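Local coordinates for TerD domain-containing protein (PDB 2QZ7) that is of unknown function but, as a TerD-domain homologue of a telluride resistance protein, may bind metal ions, with sodium bound in three sites, at residues A[43-53]-A[103-114]; A[119-130]-A[142-153]. One frame throughout, in Å; residues are numbered along the deposited sequence.

Both contacts are mostly buried. Contact 1 pairs two long neighbouring strands near the middle of the molecule, its centre about 5 Å from that of the chain; contact 2, about 13 Å out toward one end, joins mainly loops plus the ends of strands 129-134 and 137-142. They share a sheet: strand 104-113 of contact 1 lies beside strand 152-160, which starts in contact 2, and the Val-111 N to Ala-153 O distance of 2.8 Å suits a hydrogen bond. Regular backbone pairing and aliphatic packing dominate 43-53 with 103-114, which ends in a His-Asp-His cluster; stacked phenylalanines and scattered backbone bonds hold 119-130 to 142-153. Each contact includes ligands of a different sodium ion.

Contact 1 (A[43-53]-A[103-114]); sequences HLDIIATTYAA and SIARVIVGVAIH. With NA (sodium ion), chain D; EDO (1,2-ethanediol), chain F.
His-43 and His-114 lay their imidazoles face to face where the strand pair ends, with centroids 3.6 Å apart and planes at 15°. Asp-45 engages both: OD2 accepts from His-114 NE2 at 2.6 Å in a nearly straight bond (176°), with the carboxylate almost perpendicular to the ring, while OD1 accepts from His-43 NE2 at 2.9 Å, more bent. A chi1 of -177°, turning CG away from the backbone N, carries the His-43 ring over that of His-114. Asp-45 OD1 also binds sodium, at 2.4 Å, together with Leu-44 O and a water; Ser-81 O and Glu-91 OE1 complete the site. The two histidines are partly exposed, although Asp-45, bonded to both, is buried, and 1,2-ethanediol meets His-114 ND1 at the ring edge.

The middle is buried and closely packed. Ile-46 CG2 and Val-109 CG2, 3.5 Å apart, lie side by side on the face turned to strands 26-31 and 91-95. On the other face, Ile-47 CD1 meets Ala-112 CB, and Tyr-51 CE2 approaches Ile-108 CG2 at 3.3 Å. Thr-49 OG1 and Tyr-51 OH share a hydrogen bond, whereas Arg-106 makes its salt bridge with Glu-157. At the far end packing thins to exposed Ala-53 and Ser-103, where Ala-53 N bonds to Ser-103 O.

Paired backbone bonds fix the antiparallel register until it shifts by one residue, where Tyr-51 O takes a bond from Ala-105 N (3.0 Å) and a weak one from Arg-106 N: a classic beta bulge between strand 44-52 and the central strand, 104-113, of a five-stranded antiparallel sheet.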
loop_
_atom_site.group_PDB
_atom_site.type_symbol
_atom_site.label_atom_id
_atom_site.label_comp_id
_atom_site.label_asym_id
_atom_site.label_seq_id
_atom_site.Cartn_x
_atom_site.Cartn_y
_atom_site.Cartn_z
ATOM N N HIS A 43 12.672 3.370 6.896
ATOM C CA HIS A 43 11.328 3.202 7.413
ATOM C C HIS A 43 10.354 3.270 6.236
ATOM O O HIS A 43 10.168 4.333 5.618
ATOM C CB HIS A 43 10.981 4.252 8.469
ATOM C CG HIS A 43 9.622 4.065 9.081
ATOM N ND1 HIS A 43 9.177 4.808 10.150
ATOM C CD2 HIS A 43 8.589 3.255 8.735
ATOM C CE1 HIS A 43 7.947 4.441 10.464
ATOM N NE2 HIS A 43 7.562 3.507 9.606
ATOM N N LEU A 44 9.799 2.102 5.908
ATOM C CA LEU A 44 8.778 1.934 4.859
ATOM C C LEU A 44 7.504 1.477 5.509
ATOM O O LEU A 44 7.532 0.750 6.506
ATOM C CB LEU A 44 9.151 0.895 3.797
ATOM C CG LEU A 44 10.111 1.341 2.674
ATOM C CD1 LEU A 44 11.545 1.703 3.208
ATOM C CD2 LEU A 44 10.181 0.286 1.593
ATOM N N ASP A 45 6.393 1.966 4.960
ATOM C CA ASP A 45 5.046 1.620 5.431
ATOM C C ASP A 45 4.185 1.184 4.293
ATOM O O ASP A 45 4.094 1.874 3.246
ATOM C CB ASP A 45 4.339 2.829 6.053
ATOM C CG ASP A 45 4.894 3.191 7.438
ATOM O OD1 ASP A 45 5.393 2.303 8.168
ATOM O OD2 ASP A 45 4.820 4.391 7.809
ATOM N N ILE A 46 3.485 0.070 4.509
ATOM C CA ILE A 46 2.305 -0.218 3.680
ATOM C C ILE A 46 1.207 0.737 4.147
ATOM O O ILE A 46 0.946 0.872 5.364
ATOM C CB ILE A 46 1.783 -1.665 3.857
ATOM C CG1 ILE A 46 2.876 -2.722 3.501
ATOM C CG2 ILE A 46 0.514 -1.886 2.938
ATOM C CD1 ILE A 46 2.433 -4.213 3.894
ATOM N N ILE A 47 0.548 1.379 3.191
ATOM C CA ILE A 47 -0.542 2.311 3.506
ATOM C C ILE A 47 -1.697 1.985 2.593
ATOM O O ILE A 47 -1.483 1.789 1.410
ATOM C CB ILE A 47 -0.100 3.794 3.229
ATOM C CG1 ILE A 47 1.146 4.172 4.082
ATOM C CG2 ILE A 47 -1.264 4.734 3.505
ATOM C CD1 ILE A 47 1.700 5.613 3.757
ATOM N N ALA A 48 -2.927 1.953 3.120
ATOM C CA ALA A 48 -4.121 1.827 2.266
ATOM C C ALA A 48 -5.153 2.905 2.604
ATOM O O ALA A 48 -5.165 3.437 3.720
ATOM C CB ALA A 48 -4.771 0.430 2.423
ATOM N N THR A 49 -5.987 3.226 1.616
ATOM C CA THR A 49 -7.130 4.141 1.769
ATOM C C THR A 49 -8.328 3.547 1.145
ATOM O O THR A 49 -8.211 2.796 0.196
ATOM C CB THR A 49 -6.859 5.486 1.111
ATOM O OG1 THR A 49 -6.107 5.248 -0.079
ATOM C CG2 THR A 49 -5.974 6.388 2.069
ATOM N N THR A 50 -9.487 3.905 1.688
ATOM C CA THR A 50 -10.782 3.451 1.209
ATOM C C THR A 50 -11.517 4.692 0.674
ATOM O O THR A 50 -11.211 5.848 1.098
ATOM C CB THR A 50 -11.594 2.823 2.380
ATOM O OG1 THR A 50 -11.687 3.779 3.446
ATOM C CG2 THR A 50 -10.869 1.592 2.914
ATOM N N TYR A 51 -12.420 4.439 -0.280
ATOM C CA TYR A 51 -13.174 5.468 -1.029
ATOM C C TYR A 51 -14.650 5.081 -1.105
ATOM O O TYR A 51 -14.980 3.910 -1.339
ATOM C CB TYR A 51 -12.578 5.705 -2.441
ATOM C CG TYR A 51 -11.135 6.135 -2.306
ATOM C CD1 TYR A 51 -10.798 7.499 -2.174
ATOM C CD2 TYR A 51 -10.108 5.187 -2.214
ATOM C CE1 TYR A 51 -9.471 7.892 -1.989
ATOM C CE2 TYR A 51 -8.781 5.576 -2.004
ATOM C CZ TYR A 51 -8.474 6.940 -1.895
ATOM O OH TYR A 51 -7.158 7.355 -1.687
ATOM N N ALA A 52 -15.508 6.079 -0.865
ATOM C CA ALA A 52 -16.971 5.972 -0.909
ATOM C C ALA A 52 -17.449 5.637 -2.308
ATOM O O ALA A 52 -16.877 6.123 -3.293
ATOM C CB ALA A 52 -17.621 7.286 -0.457
ATOM N N ALA A 53 -18.508 4.826 -2.377
ATOM C CA ALA A 53 -19.212 4.540 -3.630
ATOM C C ALA A 53 -19.558 5.825 -4.378
ATOM O O ALA A 53 -19.302 5.910 -5.584
ATOM C CB ALA A 53 -20.464 3.712 -3.378
ATOM N N SER A 103 -21.144 0.975 1.118
ATOM C CA SER A 103 -20.806 2.354 0.808
ATOM C C SER A 103 -19.294 2.602 0.498
ATOM O O SER A 103 -18.941 3.672 0.027
ATOM C CB SER A 103 -21.305 3.278 1.926
ATOM O OG SER A 103 -20.552 3.091 3.122
ATOM N N ILE A 104 -18.422 1.617 0.724
ATOM C CA ILE A 104 -17.010 1.704 0.271
ATOM C C ILE A 104 -16.854 0.833 -0.983
ATOM O O ILE A 104 -17.121 -0.365 -0.944
ATOM C CB ILE A 104 -16.016 1.253 1.382
ATOM C CG1 ILE A 104 -16.001 2.275 2.513
ATOM C CG2 ILE A 104 -14.554 1.022 0.826
ATOM C CD1 ILE A 104 -15.369 1.765 3.721
ATOM N N ALA A 105 -16.399 1.422 -2.079
ATOM C CA ALA A 105 -16.371 0.716 -3.351
ATOM C C ALA A 105 -15.007 0.664 -4.014
ATOM O O ALA A 105 -14.853 0.071 -5.115
ATOM C CB ALA A 105 -17.451 1.313 -4.350
ATOM N N ARG A 106 -14.019 1.284 -3.365
ATOM C CA ARG A 106 -12.666 1.291 -3.890
ATOM C C ARG A 106 -11.661 1.330 -2.742
ATOM O O ARG A 106 -11.864 2.062 -1.752
ATOM C CB ARG A 106 -12.485 2.502 -4.821
ATOM C CG ARG A 106 -11.086 2.679 -5.397
ATOM C CD ARG A 106 -11.177 3.737 -6.568
ATOM N NE ARG A 106 -9.873 3.879 -7.208
ATOM C CZ ARG A 106 -8.995 4.856 -6.990
ATOM N NH1 ARG A 106 -9.242 5.842 -6.134
ATOM N NH2 ARG A 106 -7.848 4.837 -7.649
ATOM N N VAL A 107 -10.602 0.529 -2.885
ATOM C CA VAL A 107 -9.490 0.511 -1.975
ATOM C C VAL A 107 -8.190 0.618 -2.775
ATOM O O VAL A 107 -8.025 -0.051 -3.802
ATOM C CB VAL A 107 -9.469 -0.792 -1.095
ATOM C CG1 VAL A 107 -8.257 -0.763 -0.119
ATOM C CG2 VAL A 107 -10.784 -0.920 -0.343
ATOM N N ILE A 108 -7.273 1.466 -2.330
ATOM C CA ILE A 108 -5.971 1.462 -2.932
ATOM C C ILE A 108 -4.873 1.272 -1.925
ATOM O O ILE A 108 -4.921 1.829 -0.832
ATOM C CB ILE A 108 -5.763 2.606 -3.969
ATOM C CG1 ILE A 108 -4.336 2.905 -4.356
ATOM C CG2 ILE A 108 -6.488 3.890 -3.674
ATOM C CD1 ILE A 108 -4.434 3.386 -5.903
ATOM N N VAL A 109 -3.904 0.440 -2.276
ATOM C CA VAL A 109 -2.812 0.161 -1.318
ATOM C C VAL A 109 -1.497 0.491 -1.997
ATOM O O VAL A 109 -1.358 0.313 -3.200
ATOM C CB VAL A 109 -2.884 -1.305 -0.785
ATOM C CG1 VAL A 109 -2.743 -2.272 -1.892
ATOM C CG2 VAL A 109 -1.804 -1.566 0.296
ATOM N N GLY A 110 -0.568 1.023 -1.214
ATOM C CA GLY A 110 0.741 1.414 -1.701
ATOM C C GLY A 110 1.787 1.313 -0.592
ATOM O O GLY A 110 1.518 0.777 0.510
ATOM N N VAL A 111 2.973 1.784 -0.908
ATOM C CA VAL A 111 4.099 1.727 -0.014
ATOM C C VAL A 111 4.755 3.092 -0.032
ATOM O O VAL A 111 5.018 3.676 -1.096
ATOM C CB VAL A 111 5.086 0.589 -0.399
ATOM C CG1 VAL A 111 6.402 0.661 0.430
ATOM C CG2 VAL A 111 4.433 -0.812 -0.218
ATOM N N ALA A 112 5.009 3.618 1.160
ATOM C CA ALA A 112 5.669 4.913 1.306
ATOM C C ALA A 112 6.994 4.823 2.078
ATOM O O ALA A 112 7.090 4.094 3.068
ATOM C CB ALA A 112 4.721 5.928 1.982
ATOM N N ILE A 113 7.993 5.574 1.621
ATOM C CA ILE A 113 9.278 5.679 2.321
ATOM C C ILE A 113 9.273 6.938 3.158
ATOM O O ILE A 113 8.941 8.012 2.650
ATOM C CB ILE A 113 10.483 5.691 1.318
ATOM C CG1 ILE A 113 10.379 4.482 0.363
ATOM C CG2 ILE A 113 11.826 5.704 2.055
ATOM C CD1 ILE A 113 11.270 4.617 -0.881
ATOM N N HIS A 114 9.645 6.832 4.434
ATOM C CA HIS A 114 9.849 8.038 5.262
ATOM C C HIS A 114 10.971 8.936 4.769
ATOM O O HIS A 114 12.032 8.471 4.304
ATOM C CB HIS A 114 9.932 7.707 6.751
ATOM C CG HIS A 114 8.619 7.210 7.288
ATOM N ND1 HIS A 114 7.879 7.901 8.216
ATOM C CD2 HIS A 114 7.900 6.107 6.983
ATOM C CE1 HIS A 114 6.775 7.232 8.486
ATOM N NE2 HIS A 114 6.760 6.143 7.742
HETATM NA NA NA D . 6.562 0.229 8.606
HETATM C C1 EDO F . 7.868 11.427 8.172
HETATM O O1 EDO F . 8.177 10.500 9.218
HETATM C C2 EDO F . 8.641 10.900 7.004
HETATM O O2 EDO F . 8.450 11.715 5.868
HETATM O O HOH W 1 6.178 0.726 10.701
#

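Contact 2 (A[119-130]-A[142-153]); sequences HKTFDDVSNTGV and DGFERVAGATAA. With NA (sodium ion), chain E.
Phe-122 and Phe-144 form an offset stack, with centroids 4.2 Å apart and planes at 10°. Phe-122 CE1 sits over the centre of the Phe-144 ring, while Phe-144 CD1 lies over Phe-122 nearer its rim. The edge of Phe-122 meets the backbone at Ala-152 C; that of Phe-144 faces Thr-128 O, Gly-129 N and Val-147 CG2. Val-130 crosses Phe-144 at about a right angle, CG1 lying 3.8 Å from Phe-144 CZ.

Beside the stack, Ala-148 O accepts two hydrogen bonds, from Thr-121 OG1 and Asp-123 N, each 3.0 Å long; both donors lie in the carbonyl plane. At chi1 70°, Thr-121 is rotated so that OG1 meets Ala-148 O and CG2 touches Gly-149 O (3.2 Å). Phe-122 N bonds to Ala-150 O, so the type I turn 147-150 is tied to 121-123 by three bonds.

Toward the strand ends, Val-130 and Asp-142 exchange a pair of backbone bonds. Asp-142 OD1 accepts from Phe-144 N in an Asx turn, and its OD2 makes a salt bridge with Arg-146 NH2 at 2.8 Å.

The backbone of Phe-122 also serves the metal: its O binds sodium at 2.1 Å, with Val-125 O, Thr-128 OG1 and a water that also donates to Gly-143 O. Loop 122-128 thus binds sodium beside a phenylalanine stack that packs on Val-111 and Val-155, where connections 114-128 and 143-151 run between the TerD domain's two antiparallel sheets.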
loop_
_atom_site.group_PDB
_atom_site.type_symbol
_atom_site.label_atom_id
_atom_site.label_comp_id
_atom_site.label_asym_id
_atom_site.label_seq_id
_atom_site.Cartn_x
_atom_site.Cartn_y
_atom_site.Cartn_z
ATOM N N HIS A 119 15.784 13.126 1.316
ATOM C CA HIS A 119 15.114 12.598 0.115
ATOM C C HIS A 119 15.506 11.149 -0.204
ATOM O O HIS A 119 16.651 10.878 -0.568
ATOM C CB HIS A 119 15.349 13.520 -1.103
ATOM C CG HIS A 119 14.796 12.989 -2.399
ATOM N ND1 HIS A 119 13.443 12.913 -2.666
ATOM C CD2 HIS A 119 15.422 12.514 -3.501
ATOM C CE1 HIS A 119 13.260 12.414 -3.875
ATOM N NE2 HIS A 119 14.447 12.162 -4.402
ATOM N N LYS A 120 14.549 10.224 -0.074
ATOM C CA LYS A 120 14.869 8.800 -0.216
ATOM C C LYS A 120 13.864 8.053 -1.113
ATOM O O LYS A 120 12.654 8.113 -0.904
ATOM C CB LYS A 120 14.985 8.166 1.171
ATOM C CG LYS A 120 15.515 6.746 1.217
ATOM C CD LYS A 120 15.313 6.128 2.608
ATOM C CE LYS A 120 16.380 6.636 3.600
ATOM N NZ LYS A 120 16.183 6.060 4.987
ATOM N N THR A 121 14.383 7.365 -2.126
ATOM C CA THR A 121 13.540 6.691 -3.116
ATOM C C THR A 121 13.706 5.162 -3.011
ATOM O O THR A 121 14.538 4.676 -2.244
ATOM C CB THR A 121 13.897 7.149 -4.531
ATOM O OG1 THR A 121 15.190 6.638 -4.869
ATOM C CG2 THR A 121 13.925 8.698 -4.645
ATOM N N PHE A 122 12.917 4.420 -3.790
ATOM C CA PHE A 122 12.970 2.958 -3.829
ATOM C C PHE A 122 14.314 2.440 -4.322
ATOM O O PHE A 122 14.734 1.325 -3.940
ATOM C CB PHE A 122 11.812 2.384 -4.664
ATOM C CG PHE A 122 10.480 2.468 -3.972
ATOM C CD1 PHE A 122 10.110 1.512 -3.033
ATOM C CD2 PHE A 122 9.593 3.516 -4.249
ATOM C CE1 PHE A 122 8.873 1.608 -2.364
ATOM C CE2 PHE A 122 8.377 3.632 -3.611
ATOM C CZ PHE A 122 7.988 2.653 -2.655
ATOM N N ASP A 123 14.972 3.246 -5.157
ATOM C CA ASP A 123 16.320 2.949 -5.684
ATOM C C ASP A 123 17.409 3.029 -4.622
ATOM O O ASP A 123 18.417 2.347 -4.740
ATOM C CB ASP A 123 16.688 3.871 -6.850
ATOM C CG ASP A 123 17.774 3.280 -7.728
ATOM O OD1 ASP A 123 17.596 2.114 -8.166
ATOM O OD2 ASP A 123 18.809 3.952 -7.958
ATOM N N ASP A 124 17.193 3.870 -3.603
ATOM C CA ASP A 124 18.081 3.996 -2.431
ATOM C C ASP A 124 17.994 2.841 -1.410
ATOM O O ASP A 124 18.789 2.800 -0.467
ATOM C CB ASP A 124 17.796 5.308 -1.690
ATOM C CG ASP A 124 17.928 6.526 -2.584
ATOM O OD1 ASP A 124 18.918 6.621 -3.350
ATOM O OD2 ASP A 124 17.050 7.408 -2.516
ATOM N N VAL A 125 17.035 1.930 -1.578
ATOM C CA VAL A 125 16.761 0.901 -0.558
ATOM C C VAL A 125 16.821 -0.492 -1.206
ATOM O O VAL A 125 16.067 -0.772 -2.159
ATOM C CB VAL A 125 15.356 1.092 0.147
ATOM C CG1 VAL A 125 15.196 0.110 1.338
ATOM C CG2 VAL A 125 15.137 2.541 0.614
ATOM N N SER A 126 17.711 -1.360 -0.707
ATOM C CA SER A 126 17.949 -2.654 -1.368
ATOM C C SER A 126 16.920 -3.741 -1.045
ATOM O O SER A 126 16.361 -3.813 0.066
ATOM C CB SER A 126 19.424 -3.137 -1.263
ATOM O OG SER A 126 19.986 -2.965 0.019
ATOM N N ASN A 127 16.616 -4.530 -2.071
ATOM C CA ASN A 127 15.710 -5.645 -1.956
ATOM C C ASN A 127 14.345 -5.253 -1.437
ATOM O O ASN A 127 13.769 -5.930 -0.584
ATOM C CB ASN A 127 16.354 -6.746 -1.109
ATOM C CG ASN A 127 17.514 -7.413 -1.829
ATOM O OD1 ASN A 127 18.683 -7.293 -1.418
ATOM N ND2 ASN A 127 17.200 -8.110 -2.922
ATOM N N THR A 128 13.848 -4.120 -1.948
ATOM C CA THR A 128 12.495 -3.702 -1.706
ATOM C C THR A 128 11.612 -4.590 -2.548
ATOM O O THR A 128 11.853 -4.730 -3.753
ATOM C CB THR A 128 12.249 -2.249 -2.131
ATOM O OG1 THR A 128 12.560 -2.112 -3.522
ATOM C CG2 THR A 128 13.090 -1.276 -1.276
ATOM N N GLY A 129 10.602 -5.197 -1.913
ATOM C CA GLY A 129 9.673 -6.089 -2.621
ATOM C C GLY A 129 8.292 -6.133 -1.997
ATOM O O GLY A 129 8.133 -6.014 -0.776
ATOM N N VAL A 130 7.291 -6.338 -2.829
ATOM C CA VAL A 130 5.921 -6.473 -2.372
ATOM C C VAL A 130 5.261 -7.678 -3.069
ATOM O O VAL A 130 5.584 -8.008 -4.218
ATOM C CB VAL A 130 5.133 -5.121 -2.588
ATOM C CG1 VAL A 130 4.903 -4.803 -4.097
ATOM C CG2 VAL A 130 3.841 -5.081 -1.790
ATOM N N ASP A 142 6.311 -7.385 -7.104
ATOM C CA ASP A 142 7.063 -6.249 -7.651
ATOM C C ASP A 142 8.278 -5.838 -6.806
ATOM O O ASP A 142 8.220 -5.851 -5.585
ATOM C CB ASP A 142 6.150 -5.040 -7.752
ATOM C CG ASP A 142 6.485 -4.157 -8.923
ATOM O OD1 ASP A 142 7.204 -3.148 -8.741
ATOM O OD2 ASP A 142 6.008 -4.467 -10.031
ATOM N N GLY A 143 9.341 -5.400 -7.471
ATOM C CA GLY A 143 10.518 -4.868 -6.795
ATOM C C GLY A 143 10.692 -3.365 -6.903
ATOM O O GLY A 143 11.770 -2.835 -6.591
ATOM N N PHE A 144 9.645 -2.684 -7.378
ATOM C CA PHE A 144 9.604 -1.217 -7.500
ATOM C C PHE A 144 10.599 -0.631 -8.509
ATOM O O PHE A 144 10.950 0.564 -8.437
ATOM C CB PHE A 144 9.761 -0.526 -6.137
ATOM C CG PHE A 144 8.734 -0.956 -5.089
ATOM C CD1 PHE A 144 7.487 -0.331 -5.016
ATOM C CD2 PHE A 144 9.038 -1.965 -4.176
ATOM C CE1 PHE A 144 6.543 -0.694 -4.048
ATOM C CE2 PHE A 144 8.113 -2.352 -3.205
ATOM C CZ PHE A 144 6.862 -1.705 -3.137
ATOM N N GLU A 145 11.027 -1.464 -9.461
ATOM C CA GLU A 145 11.987 -1.054 -10.469
ATOM C C GLU A 145 11.422 0.055 -11.341
ATOM O O GLU A 145 12.139 0.974 -11.727
ATOM C CB GLU A 145 12.413 -2.247 -11.325
ATOM C CG GLU A 145 13.189 -3.324 -10.541
ATOM C CD GLU A 145 12.308 -4.500 -10.076
ATOM O OE1 GLU A 145 11.046 -4.374 -10.042
ATOM O OE2 GLU A 145 12.905 -5.564 -9.755
ATOM N N ARG A 146 10.124 -0.020 -11.622
ATOM C CA ARG A 146 9.463 0.952 -12.477
ATOM C C ARG A 146 9.308 2.319 -11.827
ATOM O O ARG A 146 9.051 3.313 -12.510
ATOM C CB ARG A 146 8.097 0.422 -12.896
ATOM C CG ARG A 146 8.174 -0.517 -14.096
ATOM C CD ARG A 146 6.826 -1.166 -14.362
ATOM N NE ARG A 146 6.328 -1.960 -13.225
ATOM C CZ ARG A 146 5.073 -2.381 -13.129
ATOM N NH1 ARG A 146 4.208 -2.074 -14.087
ATOM N NH2 ARG A 146 4.684 -3.117 -12.105
ATOM N N VAL A 147 9.446 2.349 -10.507
ATOM C CA VAL A 147 9.254 3.548 -9.715
ATOM C C VAL A 147 10.500 3.812 -8.850
ATOM O O VAL A 147 10.382 4.272 -7.706
ATOM C CB VAL A 147 7.911 3.496 -8.852
ATOM C CG1 VAL A 147 6.689 3.537 -9.768
ATOM C CG2 VAL A 147 7.848 2.263 -7.914
ATOM N N ALA A 148 11.683 3.534 -9.418
ATOM C CA ALA A 148 12.977 3.694 -8.727
ATOM C C ALA A 148 13.185 5.095 -8.157
ATOM O O ALA A 148 13.728 5.237 -7.055
ATOM C CB ALA A 148 14.152 3.326 -9.655
ATOM N N GLY A 149 12.745 6.119 -8.902
ATOM C CA GLY A 149 12.863 7.516 -8.467
ATOM C C GLY A 149 11.821 8.040 -7.472
ATOM O O GLY A 149 11.906 9.182 -7.033
ATOM N N ALA A 150 10.853 7.203 -7.090
ATOM C CA ALA A 150 9.717 7.638 -6.278
ATOM C C ALA A 150 9.988 7.514 -4.786
ATOM O O ALA A 150 10.708 6.623 -4.359
ATOM C CB ALA A 150 8.444 6.835 -6.650
ATOM N N THR A 151 9.352 8.378 -3.995
ATOM C CA THR A 151 9.410 8.303 -2.529
ATOM C C THR A 151 8.285 7.416 -1.981
ATOM O O THR A 151 8.331 6.896 -0.862
ATOM C CB THR A 151 9.231 9.681 -1.959
ATOM O OG1 THR A 151 7.979 10.211 -2.414
ATOM C CG2 THR A 151 10.408 10.603 -2.412
ATOM N N ALA A 152 7.271 7.237 -2.805
ATOM C CA ALA A 152 6.108 6.464 -2.440
ATOM C C ALA A 152 5.492 5.926 -3.733
ATOM O O ALA A 152 5.749 6.475 -4.815
ATOM C CB ALA A 152 5.104 7.328 -1.635
ATOM N N ALA A 153 4.713 4.854 -3.628
ATOM C CA ALA A 153 4.060 4.239 -4.803
ATOM C C ALA A 153 2.785 3.495 -4.476
ATOM O O ALA A 153 2.740 2.720 -3.523
ATOM C CB ALA A 153 5.026 3.289 -5.524
HETATM NA NA NA E . 14.801 -0.803 -4.170
HETATM O O HOH W 2 13.786 -0.653 -6.108
#